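Local structure of peptidase C51 domain-containing protein (Streptococcus mutans, 3L9A) at residues H25-A30 with A41-A46. The protein is of unknown function but comes from a phage-associated CHAP-family protein, of which this chain is the C-terminal domain, and the whole protein may be a peptidoglycan hydrolase. Numbering follows the deposited sequence.
Sequences HYAKGA and AFWVIA
An apolar contact, centred on the indole of Trp43, joins strand 40-43 to the end of strand 24-26 and to the type II turn, Ala27 to Ala30, that leads into strand 31-35. The CB of Trp43 already points across, and chi1 of -177° sets CG beside its own carbonyl carbon, which brings the five-membered ring against Ala30. Ala30 CB sits over one face of that ring, 3.5 Å from its centroid and 19° off the normal, a CH-pi contact. The benzo part runs on to the preceding residues, where Trp43 CH2 meets Ala27 CB at 3.7 Å and Trp43 CZ3 lies 3.4 Å from the carbonyl oxygen, O, of His25. Tyr26 passes alongside Trp43, the two side chains running in opposite directions; Trp43 CE3 comes in at the edge of the phenol ring, 3.9 Å from Tyr26 CD1. Tyr26 OH bonds to the backbone O of Glu83, tying the phenol to strand 81-83. The turn is tied to Thr15, whose OG1 pairs with Ala27 O and Ala30 N. Trp43 NE1 bonds to a glycerol probably left from crystallisation. No hydrogen bond joins the two segments, so their direct contact is van der Waals and CH-pi in character: the turn meets the indole through apolar packing, and the N-H serves a partner outside both.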
ATOM      1  N   HIS A  25      14.210  10.676  20.854  1.00  5.80           N
ATOM      2  CA  HIS A  25      13.893  12.016  21.322  1.00  5.96           C
ATOM      3  C   HIS A  25      13.189  12.828  20.249  1.00  5.66           C
ATOM      4  O   HIS A  25      13.668  12.924  19.115  1.00  6.80           O
ATOM      5  CB  HIS A  25      15.168  12.747  21.751  1.00  7.11           C
ATOM      6  CG  HIS A  25      14.990  14.217  21.945  1.00  7.40           C
ATOM      7  ND1 HIS A  25      14.437  14.757  23.085  1.00  8.44           N
ATOM      8  CD2 HIS A  25      15.278  15.261  21.132  1.00  9.38           C
ATOM      9  CE1 HIS A  25      14.422  16.076  22.978  1.00 10.10           C
ATOM     10  NE2 HIS A  25      14.915  16.406  21.799  1.00 10.36           N
ATOM     11  N   TYR A  26      12.075  13.441  20.637  1.00  5.66           N
ATOM     12  CA  TYR A  26      11.370  14.391  19.777  1.00  6.36           C
ATOM     13  C   TYR A  26      11.231  15.731  20.490  1.00  6.13           C
ATOM     14  O   TYR A  26      10.761  15.777  21.634  1.00  6.42           O
ATOM     15  CB  TYR A  26       9.978  13.872  19.398  1.00  6.30           C
ATOM     16  CG  TYR A  26      10.006  12.580  18.613  1.00  6.14           C
ATOM     17  CD1 TYR A  26      10.613  12.514  17.364  1.00  6.39           C
ATOM     18  CD2 TYR A  26       9.424  11.426  19.118  1.00  7.47           C
ATOM     19  CE1 TYR A  26      10.643  11.333  16.634  1.00  6.19           C
ATOM     20  CE2 TYR A  26       9.453  10.232  18.400  1.00  7.60           C
ATOM     21  CZ  TYR A  26      10.062  10.192  17.159  1.00  6.11           C
ATOM     22  OH  TYR A  26      10.079   9.011  16.450  1.00  6.48           O
ATOM     23  N   ALA A  27      11.608  16.821  19.817  1.00  6.58           N
ATOM     24  CA  ALA A  27      11.267  18.162  20.308  1.00  7.01           C
ATOM     25  C   ALA A  27       9.757  18.369  20.283  1.00  6.78           C
ATOM     26  O   ALA A  27       9.038  17.680  19.553  1.00  6.67           O
ATOM     27  CB  ALA A  27      11.949  19.233  19.463  1.00  7.87           C
ATOM     28  N   LYS A  28       9.277  19.332  21.062  1.00  6.78           N
ATOM     29  CA  LYS A  28       7.913  19.811  20.893  1.00  6.87           C
ATOM     30  C   LYS A  28       7.740  20.337  19.467  1.00  6.51           C
ATOM     31  O   LYS A  28       8.621  21.011  18.944  1.00  7.02           O
ATOM     32  CB  LYS A  28       7.623  20.922  21.905  1.00  7.36           C
ATOM     33  CG  LYS A  28       6.223  21.504  21.800  1.00  9.06           C
ATOM     34  CD  LYS A  28       5.923  22.507  22.916  1.00 11.27           C
ATOM     35  CE  LYS A  28       4.567  23.163  22.696  1.00 14.09           C
ATOM     36  NZ  LYS A  28       4.176  24.048  23.826  0.70 16.53           N
ATOM     37  N   GLY A  29       6.612  20.022  18.833  1.00  6.61           N
ATOM     38  CA  GLY A  29       6.350  20.514  17.486  1.00  6.90           C
ATOM     39  C   GLY A  29       7.070  19.747  16.393  1.00  6.38           C
ATOM     40  O   GLY A  29       7.104  20.193  15.248  1.00  7.34           O
ATOM     41  N   ALA A  30       7.659  18.601  16.735  1.00  6.12           N
ATOM     42  CA  ALA A  30       8.296  17.752  15.739  1.00  5.66           C
ATOM     43  C   ALA A  30       7.222  17.192  14.807  1.00  5.42           C
ATOM     44  O   ALA A  30       6.227  16.619  15.261  1.00  5.73           O
ATOM     45  CB  ALA A  30       9.036  16.618  16.412  1.00  5.77           C
ATOM     46  N   ALA A  41       7.931   5.482  10.977  1.00  5.57           N
ATOM     47  CA  ALA A  41       7.661   6.904  11.207  1.00  5.73           C
ATOM     48  C   ALA A  41       8.976   7.574  11.543  1.00  5.84           C
ATOM     49  O   ALA A  41       9.815   6.994  12.228  1.00  6.48           O
ATOM     50  CB  ALA A  41       6.673   7.103  12.347  1.00  6.28           C
ATOM     51  N   PHE A  42       9.165   8.802  11.080  1.00  5.60           N
ATOM     52  CA  PHE A  42      10.389   9.514  11.422  1.00  5.33           C
ATOM     53  C   PHE A  42      10.164  11.013  11.474  1.00  5.33           C
ATOM     54  O   PHE A  42       9.195  11.533  10.928  1.00  5.46           O
ATOM     55  CB  PHE A  42      11.569   9.118  10.503  1.00  6.08           C
ATOM     56  CG  PHE A  42      11.563   9.750   9.136  1.00  5.77           C
ATOM     57  CD1 PHE A  42      12.509  10.718   8.813  1.00  7.23           C
ATOM     58  CD2 PHE A  42      10.682   9.318   8.147  1.00  6.84           C
ATOM     59  CE1 PHE A  42      12.550  11.280   7.541  1.00  8.18           C
ATOM     60  CE2 PHE A  42      10.708   9.887   6.868  1.00  7.23           C
ATOM     61  CZ  PHE A  42      11.649  10.862   6.562  1.00  8.26           C
ATOM     62  N   TRP A  43      11.068  11.694  12.172  1.00  5.21           N
ATOM     63  CA  TRP A  43      11.027  13.131  12.349  1.00  5.30           C
ATOM     64  C   TRP A  43      11.618  13.799  11.113  1.00  5.20           C
ATOM     65  O   TRP A  43      12.804  13.666  10.831  1.00  5.87           O
ATOM     66  CB  TRP A  43      11.815  13.464  13.608  1.00  5.75           C
ATOM     67  CG  TRP A  43      11.845  14.904  14.032  1.00  5.77           C
ATOM     68  CD1 TRP A  43      11.174  15.968  13.470  1.00  6.09           C
ATOM     69  CD2 TRP A  43      12.573  15.430  15.146  1.00  5.88           C
ATOM     70  NE1 TRP A  43      11.461  17.125  14.172  1.00  6.13           N
ATOM     71  CE2 TRP A  43      12.318  16.818  15.201  1.00  6.22           C
ATOM     72  CE3 TRP A  43      13.428  14.854  16.100  1.00  6.14           C
ATOM     73  CZ2 TRP A  43      12.895  17.641  16.176  1.00  6.34           C
ATOM     74  CZ3 TRP A  43      14.002  15.669  17.058  1.00  6.64           C
ATOM     75  CH2 TRP A  43      13.733  17.046  17.090  1.00  7.13           C
ATOM     76  N   VAL A  44      10.770  14.507  10.370  1.00  5.30           N
ATOM     77  CA  VAL A  44      11.207  15.180   9.150  1.00  6.11           C
ATOM     78  C   VAL A  44      11.679  16.593   9.438  1.00  6.50           C
ATOM     79  O   VAL A  44      11.124  17.273  10.290  1.00  7.63           O
ATOM     80  CB  VAL A  44      10.091  15.214   8.054  1.00  6.22           C
ATOM     81  CG1 VAL A  44       9.811  13.812   7.540  1.00  8.12           C
ATOM     82  CG2 VAL A  44       8.807  15.910   8.536  1.00  7.64           C
ATOM     83  N   ILE A  45      12.693  17.037   8.710  1.00  6.26           N
ATOM     84  CA  ILE A  45      13.036  18.456   8.711  1.00  7.04           C
ATOM     85  C   ILE A  45      12.082  19.201   7.769  1.00  7.22           C
ATOM     86  O   ILE A  45      11.398  18.583   6.935  1.00  6.49           O
ATOM     87  CB  ILE A  45      14.521  18.717   8.341  1.00  7.36           C
ATOM     88  CG1 ILE A  45      14.835  18.287   6.901  1.00  7.87           C
ATOM     89  CG2 ILE A  45      15.453  18.057   9.359  1.00  8.66           C
ATOM     90  CD1 ILE A  45      16.156  18.854   6.361  1.00  9.56           C
ATOM     91  N   ALA A  46      12.042  20.525   7.879  1.00  7.52           N
ATOM     92  CA  ALA A  46      11.072  21.297   7.095  1.00  8.00           C
ATOM     93  C   ALA A  46      11.166  21.018   5.601  1.00  7.35           C
ATOM     94  O   ALA A  46      10.140  20.869   4.924  1.00  7.39           O
ATOM     95  CB  ALA A  46      11.209  22.797   7.374  1.00  9.02           C
TER